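Side-chain contacts in fatty acid biosynthesis transcriptional regulator (Streptococcus pneumoniae, PDB 6JBX), which binds DNA and, as a MarR-family regulator, probably represses the pneumococcal fatty acid synthesis pathway together with acyl-ACP: residues Val31-Ser36 / Ile41-Met46; His47-Ile52 / Lys84-Arg89; Lys124-Met129 / Ala135-Gly140; Ser36-Ile41 / Thr104-Leu109. All coordinates share one frame; numbering follows the deposited sequence.

Interaction 1: residues Val31-Ser36 / Ile41-Met46; sequences VNLRGS and ISIKEM. With nucleotides of chain C.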
# COMPACT_ATOMS: atom_id res chain seq x y z
N VAL A 31 2.65 10.71 5.73
CA VAL A 31 3.52 11.86 5.93
C VAL A 31 2.79 13.13 5.46
O VAL A 31 2.89 14.17 6.09
CB VAL A 31 4.86 11.72 5.18
CG1 VAL A 31 5.59 13.06 4.96
CG2 VAL A 31 5.77 10.75 5.88
N ASN A 32 2.10 13.04 4.36
CA ASN A 32 1.34 14.20 3.90
C ASN A 32 0.23 14.60 4.91
O ASN A 32 -0.03 15.80 5.09
CB ASN A 32 0.71 13.91 2.54
CG ASN A 32 -0.19 15.02 2.05
OD1 ASN A 32 -1.42 14.87 2.03
ND2 ASN A 32 0.42 16.10 1.62
N LEU A 33 -0.45 13.64 5.53
CA LEU A 33 -1.49 13.96 6.54
C LEU A 33 -0.84 14.57 7.80
O LEU A 33 -1.35 15.55 8.31
CB LEU A 33 -2.28 12.72 6.95
CG LEU A 33 -3.27 12.12 5.95
CD1 LEU A 33 -3.70 10.77 6.49
CD2 LEU A 33 -4.49 13.00 5.73
N ARG A 34 0.27 13.98 8.28
CA ARG A 34 0.98 14.40 9.50
C ARG A 34 1.57 15.81 9.36
O ARG A 34 1.77 16.51 10.36
CB ARG A 34 2.12 13.46 9.87
CG ARG A 34 1.67 12.06 10.22
CD ARG A 34 0.79 11.99 11.45
NE ARG A 34 0.53 10.62 11.82
CZ ARG A 34 -0.32 10.22 12.76
NH1 ARG A 34 -0.99 11.11 13.47
NH2 ARG A 34 -0.47 8.92 13.00
N GLY A 35 1.84 16.23 8.15
CA GLY A 35 2.33 17.58 7.90
C GLY A 35 1.18 18.56 7.70
O GLY A 35 1.42 19.76 7.55
N SER A 36 -0.06 18.06 7.70
CA SER A 36 -1.23 18.91 7.49
C SER A 36 -1.57 19.69 8.77
O SER A 36 -0.95 19.52 9.83
CB SER A 36 -2.42 18.13 7.03
OG SER A 36 -3.10 17.49 8.12
N ILE A 41 -4.19 12.17 12.81
CA ILE A 41 -4.95 11.21 12.01
C ILE A 41 -3.96 10.42 11.14
O ILE A 41 -3.22 10.98 10.35
CB ILE A 41 -6.01 11.92 11.14
CG1 ILE A 41 -7.17 12.47 11.98
CG2 ILE A 41 -6.53 11.00 10.04
CD1 ILE A 41 -7.94 11.39 12.72
N SER A 42 -3.95 9.12 11.36
CA SER A 42 -3.13 8.21 10.61
C SER A 42 -3.81 7.89 9.27
O SER A 42 -5.02 8.12 9.08
CB SER A 42 -2.98 6.92 11.38
OG SER A 42 -4.19 6.18 11.20
N ILE A 43 -3.05 7.26 8.37
CA ILE A 43 -3.63 6.92 7.08
C ILE A 43 -4.74 5.88 7.28
O ILE A 43 -5.75 5.95 6.59
CB ILE A 43 -2.57 6.47 6.05
CG1 ILE A 43 -3.19 6.27 4.66
CG2 ILE A 43 -1.81 5.20 6.49
CD1 ILE A 43 -3.69 7.54 4.00
N LYS A 44 -4.62 4.98 8.24
CA LYS A 44 -5.69 3.99 8.48
C LYS A 44 -6.95 4.66 9.05
O LYS A 44 -8.07 4.32 8.63
CB LYS A 44 -5.25 2.88 9.41
CG LYS A 44 -4.20 1.97 8.81
CD LYS A 44 -4.68 1.44 7.49
CE LYS A 44 -3.79 0.38 6.89
NZ LYS A 44 -4.02 0.33 5.42
N GLU A 45 -6.79 5.65 9.92
CA GLU A 45 -7.96 6.38 10.40
C GLU A 45 -8.55 7.17 9.24
O GLU A 45 -9.77 7.30 9.16
CB GLU A 45 -7.66 7.36 11.55
CG GLU A 45 -7.28 6.66 12.85
CD GLU A 45 -6.69 7.60 13.90
OE1 GLU A 45 -7.21 7.59 15.06
OE2 GLU A 45 -5.70 8.34 13.58
N MET A 46 -7.70 7.71 8.37
CA MET A 46 -8.21 8.45 7.21
C MET A 46 -9.08 7.52 6.35
O MET A 46 -10.09 7.96 5.82
CB MET A 46 -7.07 9.04 6.39
CG MET A 46 -7.48 10.02 5.34
SD MET A 46 -8.29 11.54 5.90
CE MET A 46 -9.90 11.22 5.22
P DG C 13 -4.36 3.47 13.93
OP1 DG C 13 -4.07 4.16 12.67
OP2 DG C 13 -5.67 3.66 14.66
O5' DG C 13 -4.20 1.92 13.65
C5' DG C 13 -3.11 1.44 12.85
C4' DG C 13 -3.24 -0.06 12.76
O4' DG C 13 -2.97 -0.58 14.08
C3' DG C 13 -4.64 -0.58 12.39
O3' DG C 13 -4.49 -1.43 11.24
C2' DG C 13 -5.13 -1.29 13.64
C1' DG C 13 -3.82 -1.67 14.32
N9 DG C 13 -3.82 -1.87 15.76
C8 DG C 13 -4.34 -1.04 16.73
N7 DG C 13 -4.12 -1.46 17.94
C5 DG C 13 -3.36 -2.61 17.77
C6 DG C 13 -2.82 -3.50 18.72
O6 DG C 13 -2.91 -3.45 19.96
N1 DG C 13 -2.15 -4.55 18.12
C2 DG C 13 -1.99 -4.71 16.76
N2 DG C 13 -1.29 -5.78 16.37
N3 DG C 13 -2.47 -3.88 15.86
C4 DG C 13 -3.18 -2.88 16.43
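Leu33 carries the apolar part of this contact, mainly through CD1. Its chi1 of -72° sends the branch toward the start of helix 43-54. There Leu33 CD1 meets Met46 CB at 3.8 Å and Ile43 CD1 at 4.1 Å. The Met46 chain slants across the end of Leu33, with its CB and CG near CD1 and its SD near CD2.

Arg34 makes a flat contact with the backbone. Its chain bends at chi2 (-64°) and lays the guanidinium over the link from Ile41 to Ser42. Ile41 O sits 3.7 Å above the centre of the guanidinium plane, and Arg34 NH2 reaches Ser42 CB at 3.6 Å. Arg34 NH1 comes near Ile41 N, but both are donors and no bond forms. The charge is paired with Glu30, one turn back on helix 11-34.

The joint lies where the long helix 11-34 hands over to the first helix of the winged helix-turn-helix fold of MarR proteins.

No hydrogen bond crosses between the segments. The start of helix 43-54 is held by a capping box of Ser42 and Glu45. Glu45 N donates to Ser42 OG at 2.9 Å. Ser42 N donates to Glu45 OE2 at 2.9 Å, nearly straight at 171°. Glu45 OE2 accepts through its anti lone pair, the one away from OE1. Ser42 OG also donates to the DNA, in a short bond of 2.5 Å to OP1 of DG13 of chain C.

Interaction 2: residues His47-Ile52 / Lys84-Arg89; sequences HTIDVI and KGYIER. With nucleotides of chain D.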
# COMPACT_ATOMS: atom_id res chain seq x y z
N HIS A 47 -8.78 6.23 6.31
CA HIS A 47 -9.63 5.33 5.52
C HIS A 47 -11.03 5.23 6.15
O HIS A 47 -12.01 5.22 5.44
CB HIS A 47 -9.02 3.93 5.35
CG HIS A 47 -7.80 3.94 4.50
ND1 HIS A 47 -6.83 2.97 4.63
CD2 HIS A 47 -7.37 4.81 3.56
CE1 HIS A 47 -5.85 3.24 3.79
NE2 HIS A 47 -6.16 4.37 3.12
N THR A 48 -11.11 5.11 7.48
CA THR A 48 -12.39 5.07 8.17
C THR A 48 -13.13 6.38 7.93
O THR A 48 -14.30 6.35 7.55
CB THR A 48 -12.21 4.77 9.66
OG1 THR A 48 -11.52 3.53 9.75
CG2 THR A 48 -13.53 4.68 10.40
N ILE A 49 -12.44 7.51 8.02
CA ILE A 49 -13.10 8.79 7.79
C ILE A 49 -13.70 8.82 6.38
O ILE A 49 -14.80 9.35 6.16
CB ILE A 49 -12.15 9.96 8.05
CG1 ILE A 49 -11.84 10.09 9.55
CG2 ILE A 49 -12.69 11.26 7.48
CD1 ILE A 49 -10.92 11.22 9.89
N ASP A 50 -12.96 8.28 5.43
CA ASP A 50 -13.29 8.29 4.00
C ASP A 50 -14.59 7.51 3.74
O ASP A 50 -15.49 8.00 3.08
CB ASP A 50 -12.13 7.68 3.21
CG ASP A 50 -12.24 7.86 1.71
OD1 ASP A 50 -12.55 9.00 1.29
OD2 ASP A 50 -12.05 6.85 1.00
N VAL A 51 -14.68 6.32 4.29
CA VAL A 51 -15.89 5.52 4.16
C VAL A 51 -17.09 6.32 4.70
O VAL A 51 -18.13 6.42 4.03
CB VAL A 51 -15.74 4.17 4.88
CG1 VAL A 51 -17.07 3.43 4.95
CG2 VAL A 51 -14.68 3.30 4.24
N ILE A 52 -16.97 6.89 5.90
CA ILE A 52 -18.10 7.57 6.53
C ILE A 52 -18.46 8.81 5.71
O ILE A 52 -19.62 9.13 5.53
CB ILE A 52 -17.79 7.91 8.00
CG1 ILE A 52 -17.43 6.66 8.80
CG2 ILE A 52 -18.96 8.66 8.65
CD1 ILE A 52 -16.91 6.93 10.20
N LYS A 84 -11.46 12.10 19.27
CA LYS A 84 -10.67 13.17 18.70
C LYS A 84 -11.55 14.18 17.97
O LYS A 84 -11.04 15.14 17.51
CB LYS A 84 -9.58 12.60 17.79
CG LYS A 84 -8.45 11.91 18.53
CD LYS A 84 -7.25 11.56 17.70
CE LYS A 84 -7.37 10.16 17.13
NZ LYS A 84 -6.13 9.74 16.43
N GLY A 85 -12.86 13.95 17.86
CA GLY A 85 -13.79 14.96 17.36
C GLY A 85 -14.03 14.92 15.85
O GLY A 85 -14.53 15.92 15.28
N TYR A 86 -13.79 13.77 15.20
CA TYR A 86 -13.96 13.67 13.71
C TYR A 86 -15.26 13.00 13.31
O TYR A 86 -15.73 13.20 12.20
CB TYR A 86 -12.77 12.93 13.11
CG TYR A 86 -11.49 13.71 13.21
CD1 TYR A 86 -11.17 14.69 12.28
CD2 TYR A 86 -10.58 13.47 14.22
CE1 TYR A 86 -9.99 15.41 12.36
CE2 TYR A 86 -9.37 14.16 14.29
CZ TYR A 86 -9.10 15.18 13.39
OH TYR A 86 -7.93 15.90 13.45
N ILE A 87 -15.85 12.20 14.18
CA ILE A 87 -17.07 11.51 13.83
C ILE A 87 -18.06 11.55 15.01
O ILE A 87 -17.68 11.82 16.16
CB ILE A 87 -16.78 10.04 13.47
CG1 ILE A 87 -16.36 9.28 14.73
CG2 ILE A 87 -15.75 9.95 12.35
CD1 ILE A 87 -16.77 7.84 14.74
N GLU A 88 -19.33 11.26 14.70
CA GLU A 88 -20.37 11.10 15.71
C GLU A 88 -21.12 9.80 15.47
O GLU A 88 -21.38 9.42 14.32
CB GLU A 88 -21.37 12.26 15.69
CG GLU A 88 -20.80 13.53 16.30
CD GLU A 88 -21.76 14.48 17.00
OE1 GLU A 88 -22.97 14.14 17.11
OE2 GLU A 88 -21.29 15.57 17.43
N ARG A 89 -21.40 9.11 16.56
CA ARG A 89 -22.21 7.89 16.56
C ARG A 89 -23.66 8.27 16.91
O ARG A 89 -23.87 9.01 17.86
CB ARG A 89 -21.75 6.91 17.64
CG ARG A 89 -20.50 6.10 17.31
CD ARG A 89 -20.29 5.17 18.50
NE ARG A 89 -19.34 4.11 18.23
CZ ARG A 89 -18.08 4.09 18.64
NH1 ARG A 89 -17.55 5.15 19.24
NH2 ARG A 89 -17.37 2.98 18.49
P DT D 6 -20.08 0.47 18.78
OP1 DT D 6 -20.42 1.81 19.29
OP2 DT D 6 -19.12 0.25 17.67
O5' DT D 6 -19.60 -0.36 20.04
C5' DT D 6 -20.41 -0.42 21.20
C4' DT D 6 -19.76 -1.37 22.16
O4' DT D 6 -19.70 -2.68 21.57
C3' DT D 6 -18.32 -1.01 22.50
O3' DT D 6 -18.33 -0.54 23.83
C2' DT D 6 -17.56 -2.32 22.40
C1' DT D 6 -18.67 -3.36 22.23
N1 DT D 6 -18.31 -4.50 21.40
C2 DT D 6 -18.05 -5.69 22.02
O2 DT D 6 -18.10 -5.83 23.23
N3 DT D 6 -17.74 -6.73 21.18
C4 DT D 6 -17.66 -6.68 19.81
O4 DT D 6 -17.35 -7.69 19.18
C5 DT D 6 -17.90 -5.39 19.22
C7 DT D 6 -17.82 -5.25 17.73
C6 DT D 6 -18.23 -4.38 20.03
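Ile49 packs on Tyr86, and Ile52 packs on Ile87. Ile49 and Ile87 bury nearly the same area here, and Ile52 somewhat less. All three are buried. Ile49 leaves helix 43-54 with CG1 turned away from its carbonyl carbon (chi1 -70°) and a fully extended end. This brings Ile49 CD1 to Tyr86 CB at 4.1 Å and to Tyr86 CG at 4.2 Å. The approach to the tyrosine ring is oblique. Ile41 and Ile110 also pack on Ile49. The ring is anchored at its far end, where Tyr86 OH is hydrogen-bonded to Asp40.

One turn further along the helix, Ile52 meets Ile87. CD1 of Ile52 touches CG2 of Ile87 at 3.9 Å, and the two side chains cross at about a right angle. Leu78 of helix 71-84 packs against Ile87 as well. No hydrogen bond joins 47-52 to 84-89.

This is the inside of a winged helix-turn-helix domain. Helix 71-84 ends in a Schellman motif at Gly85, whose positive phi (92°) turns the chain. Strand 87-91 then starts the two-stranded wing, and Tyr86 and Ile87 set its base against helix 43-54.

Beyond this base the strand reaches the DNA. Arg89 takes no part in the apolar contact. The straight Arg89 chain carries its guanidinium to a phosphate. Arg89 NH2 donates weakly to OP2 of DT6 of chain D at 3.3 Å, and Arg89 NE lies 2.8 Å from OP1 of the same nucleotide. Glu82 pairs with Arg89 from helix 71-84.

Interaction 3: residues Lys124-Met129 / Ala135-Gly140; sequences KIIDGM and AVMGKG
The turn between helices 105-125 and 131-150 is closed by Met137 packing on Ile125, Ile126 and Met129. It lies in the dimerisation region, where the terminal helices of the two subunits meet, about 22 Å from the DNA between nearest atoms. Met137 leaves its helix with CG anti to the backbone N (chi1 -167°). The chain runs out straight and bends only at chi3, which turns the methyl aside. Its sulfur and methyl therefore meet different partners. Met137 SD touches Ile125 CG2 at 3.7 Å and Met129 CE at 3.9 Å. Met137 CE touches Ile126 CG2 at 3.9 Å. Each of the three partners crosses Met137 at about a right angle. The two methionine sulfurs, SD of Met129 and SD of Met137, are 4.1 Å apart.

The connection contains a type II beta turn from Ile126 to Met129. Its backbone bond runs from Met129 N to Ile126 O, 3.0 Å. Gly128 holds the position with positive phi (88°), where a side chain would press on the preceding carbonyl. The turn brings Met129 back over Met137, with its own chain straight beyond CG.

The second subunit also covers this region. Asn143 of the second subunit donates to the carbonyls of Ile125 and Asp127, and Leu18 of the second subunit packs on Ile125. A bound tridecane comes within about 5 Å of the Ile125 side chain.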
# COMPACT_ATOMS: atom_id res chain seq x y z
N LYS A 124 -1.13 13.67 -11.74
CA LYS A 124 0.21 13.29 -12.14
C LYS A 124 0.17 12.00 -12.98
O LYS A 124 0.89 11.88 -13.95
CB LYS A 124 1.12 13.18 -10.92
CG LYS A 124 2.57 12.86 -11.25
CD LYS A 124 3.21 13.77 -12.30
CE LYS A 124 4.69 13.48 -12.41
NZ LYS A 124 5.32 14.18 -13.54
N ILE A 125 -0.70 11.06 -12.64
CA ILE A 125 -0.76 9.81 -13.39
C ILE A 125 -1.03 10.11 -14.88
O ILE A 125 -0.32 9.61 -15.72
CB ILE A 125 -1.79 8.83 -12.80
CG1 ILE A 125 -1.29 8.28 -11.48
CG2 ILE A 125 -2.10 7.70 -13.74
CD1 ILE A 125 -2.24 7.32 -10.84
N ILE A 126 -2.01 10.95 -15.17
CA ILE A 126 -2.35 11.26 -16.56
C ILE A 126 -1.45 12.35 -17.18
O ILE A 126 -1.72 12.80 -18.27
CB ILE A 126 -3.82 11.65 -16.70
CG1 ILE A 126 -4.11 13.00 -16.06
CG2 ILE A 126 -4.73 10.53 -16.23
CD1 ILE A 126 -5.55 13.49 -16.28
N ASP A 127 -0.40 12.80 -16.54
CA ASP A 127 0.42 13.82 -17.13
C ASP A 127 0.96 13.35 -18.50
O ASP A 127 1.56 12.27 -18.65
CB ASP A 127 1.58 14.19 -16.22
CG ASP A 127 2.46 15.29 -16.81
OD1 ASP A 127 1.94 16.42 -17.03
OD2 ASP A 127 3.65 15.00 -17.04
N GLY A 128 0.72 14.15 -19.54
CA GLY A 128 1.28 13.88 -20.86
C GLY A 128 0.38 12.98 -21.66
O GLY A 128 0.68 12.68 -22.79
N MET A 129 -0.74 12.55 -21.09
CA MET A 129 -1.60 11.67 -21.82
C MET A 129 -2.68 12.49 -22.54
O MET A 129 -3.19 13.42 -21.99
CB MET A 129 -2.31 10.68 -20.91
CG MET A 129 -1.42 9.55 -20.33
SD MET A 129 -2.47 8.54 -19.26
CE MET A 129 -1.23 7.54 -18.44
N ALA A 135 -8.69 7.44 -21.79
CA ALA A 135 -9.80 6.51 -21.90
C ALA A 135 -9.27 5.07 -21.91
O ALA A 135 -9.90 4.14 -21.37
CB ALA A 135 -10.58 6.80 -23.16
N VAL A 136 -8.16 4.86 -22.60
CA VAL A 136 -7.57 3.54 -22.65
C VAL A 136 -7.12 3.14 -21.23
O VAL A 136 -7.37 2.01 -20.76
CB VAL A 136 -6.41 3.48 -23.64
CG1 VAL A 136 -5.63 2.17 -23.50
CG2 VAL A 136 -6.89 3.67 -25.07
N MET A 137 -6.52 4.09 -20.53
CA MET A 137 -6.03 3.86 -19.15
C MET A 137 -7.19 3.47 -18.24
O MET A 137 -7.06 2.59 -17.39
CB MET A 137 -5.33 5.10 -18.59
CG MET A 137 -4.55 4.80 -17.32
SD MET A 137 -4.24 6.24 -16.32
CE MET A 137 -5.90 6.81 -15.95
N GLY A 138 -8.33 4.10 -18.42
CA GLY A 138 -9.54 3.73 -17.69
C GLY A 138 -9.92 2.28 -17.93
O GLY A 138 -10.27 1.59 -17.01
N LYS A 139 -9.81 1.82 -19.18
CA LYS A 139 -10.17 0.43 -19.50
C LYS A 139 -9.11 -0.51 -18.93
O LYS A 139 -9.43 -1.57 -18.45
CB LYS A 139 -10.27 0.21 -21.02
CG LYS A 139 -11.52 0.77 -21.70
CD LYS A 139 -11.77 0.21 -23.10
CE LYS A 139 -12.23 -1.24 -23.10
NZ LYS A 139 -13.66 -1.38 -22.73
N GLY A 140 -7.86 -0.11 -19.02
CA GLY A 140 -6.74 -0.87 -18.46
C GLY A 140 -6.93 -1.11 -16.96
O GLY A 140 -6.76 -2.24 -16.50

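Interaction 4: residues Ser36-Ile41 / Thr104-Leu109; sequences SRFKDI and TKKGRL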
# COMPACT_ATOMS: atom_id res chain seq x y z
N SER A 36 -0.06 18.06 7.70
CA SER A 36 -1.23 18.91 7.49
C SER A 36 -1.57 19.69 8.77
O SER A 36 -0.95 19.52 9.83
CB SER A 36 -2.42 18.13 7.03
OG SER A 36 -3.10 17.49 8.12
N ARG A 37 -2.64 20.47 8.68
CA ARG A 37 -3.11 21.23 9.79
C ARG A 37 -3.81 20.29 10.78
O ARG A 37 -4.14 20.73 11.87
CB ARG A 37 -3.97 22.40 9.30
CG ARG A 37 -5.45 22.09 9.11
CD ARG A 37 -6.11 22.81 7.93
NE ARG A 37 -6.35 24.24 8.10
CZ ARG A 37 -5.62 25.22 7.56
NH1 ARG A 37 -4.74 24.94 6.63
NH2 ARG A 37 -5.75 26.46 7.98
N PHE A 38 -4.12 19.03 10.40
CA PHE A 38 -4.66 18.05 11.33
C PHE A 38 -3.65 16.92 11.55
O PHE A 38 -3.48 16.05 10.69
CB PHE A 38 -6.01 17.53 10.83
CG PHE A 38 -7.00 18.63 10.59
CD1 PHE A 38 -7.47 19.42 11.64
CD2 PHE A 38 -7.39 18.94 9.30
CE1 PHE A 38 -8.34 20.48 11.39
CE2 PHE A 38 -8.23 20.02 9.05
CZ PHE A 38 -8.72 20.77 10.10
N LYS A 39 -2.99 16.91 12.69
CA LYS A 39 -1.80 16.09 12.81
C LYS A 39 -2.04 14.82 13.61
O LYS A 39 -1.12 14.05 13.78
CB LYS A 39 -0.64 16.84 13.45
CG LYS A 39 -0.20 18.05 12.67
CD LYS A 39 0.99 18.72 13.31
CE LYS A 39 1.56 19.79 12.42
NZ LYS A 39 0.49 20.57 11.77
N ASP A 40 -3.27 14.55 13.98
CA ASP A 40 -3.55 13.41 14.87
C ASP A 40 -4.36 12.32 14.14
O ASP A 40 -5.10 11.59 14.80
CB ASP A 40 -4.29 13.90 16.12
CG ASP A 40 -5.64 14.53 15.79
OD1 ASP A 40 -5.81 14.99 14.63
OD2 ASP A 40 -6.52 14.53 16.68
N ILE A 41 -4.19 12.17 12.81
CA ILE A 41 -4.95 11.21 12.01
C ILE A 41 -3.96 10.42 11.14
O ILE A 41 -3.22 10.98 10.35
CB ILE A 41 -6.01 11.92 11.14
CG1 ILE A 41 -7.17 12.47 11.98
CG2 ILE A 41 -6.53 11.00 10.04
CD1 ILE A 41 -7.94 11.39 12.72
N THR A 104 -18.23 14.78 11.75
CA THR A 104 -18.35 16.12 12.31
C THR A 104 -17.87 17.12 11.25
O THR A 104 -17.44 16.75 10.15
CB THR A 104 -17.53 16.27 13.60
OG1 THR A 104 -16.12 16.21 13.33
CG2 THR A 104 -17.90 15.24 14.65
N LYS A 105 -17.94 18.39 11.57
CA LYS A 105 -17.43 19.41 10.68
C LYS A 105 -15.93 19.20 10.51
O LYS A 105 -15.40 19.43 9.45
CB LYS A 105 -17.69 20.82 11.21
CG LYS A 105 -17.19 21.94 10.29
CD LYS A 105 -17.54 21.71 8.80
CE LYS A 105 -16.40 22.01 7.83
NZ LYS A 105 -16.71 21.56 6.44
N LYS A 106 -15.26 18.80 11.58
CA LYS A 106 -13.84 18.62 11.54
C LYS A 106 -13.53 17.45 10.61
O LYS A 106 -12.64 17.54 9.79
CB LYS A 106 -13.28 18.43 12.96
CG LYS A 106 -11.77 18.53 13.08
CD LYS A 106 -11.25 18.30 14.51
CE LYS A 106 -9.78 18.64 14.66
NZ LYS A 106 -9.23 18.12 15.94
N GLY A 107 -14.30 16.38 10.73
CA GLY A 107 -14.19 15.23 9.87
C GLY A 107 -14.34 15.60 8.40
O GLY A 107 -13.54 15.19 7.59
N ARG A 108 -15.35 16.39 8.07
CA ARG A 108 -15.57 16.84 6.69
C ARG A 108 -14.34 17.62 6.20
O ARG A 108 -13.89 17.41 5.04
CB ARG A 108 -16.85 17.67 6.58
CG ARG A 108 -18.11 16.83 6.77
CD ARG A 108 -19.44 17.51 6.42
NE ARG A 108 -19.73 18.70 7.21
CZ ARG A 108 -20.31 18.70 8.41
NH1 ARG A 108 -20.71 17.57 8.96
NH2 ARG A 108 -20.44 19.83 9.07
N LEU A 109 -13.75 18.44 7.08
CA LEU A 109 -12.59 19.27 6.68
C LEU A 109 -11.41 18.37 6.31
O LEU A 109 -10.78 18.60 5.30
CB LEU A 109 -12.17 20.21 7.81
CG LEU A 109 -12.84 21.58 7.88
CD1 LEU A 109 -12.09 22.46 8.87
CD2 LEU A 109 -12.89 22.25 6.51
O HOH W 1 -8.38 16.05 16.84
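The irregular loop 36-41 runs past the first turns of helix 105-125, with the CA atoms of Phe38 and Lys106 at 9.2 Å as the nearest pair. Phe38 bridges the gap, and its ring meets two side chains of the helix. Phe38 CD1 touches Lys106 CE at 3.9 Å. Phe38 CZ touches Leu109 CD1 at 4.0 Å. Both approaches to the ring are oblique. The Lys106 chain runs antiparallel alongside the Phe38 side chain, whereas Phe38 and Leu109 cross at about a right angle. Arg37 CG lies over one face of the ring, toward its rim.

Lys106 is stretched from end to end, with CG anti to its backbone N (chi1 -168°). This carries the ammonium toward Asp40. Lys106 NZ stays 4.6 Å from Asp40 OD2, too far for a salt bridge. A water is modelled between them, but its distances are very short, so the link is doubtful. The two charges probably still attract.

Each segment is also held from within. Ser36 OG accepts from Phe38 N at 2.9 Å, which makes an ST turn at the start of the loop. Thr104 is the N-cap of the helix, and its OG1 accepts from Gly107 N at 3.2 Å. The contact is at the surface. It ties the loop entering the winged helix-turn-helix domain to the helix leaving the wing.

How the interactions relate
Interactions 1, 2 and 4 sit together at the DNA-binding end of the subunit, with centres 9 to 13 Å apart. Interactions 1 and 4 share Ser36 and Ile41, and their segments alternate along the chain. Interactions 1 and 2 both use helix 43-54 and are joined by the Glu45-Lys84 salt bridge. Interaction 2 falls between the two segments of interaction 4, and Tyr86 packs on Ile41 and Lys106. Interaction 3 comes last in the chain, about 27 to 31 Å away between centres, beside the second subunit. Helix 105-125, used by interactions 3 and 4, runs from the DNA-binding domain to the dimerisation region and could couple the two.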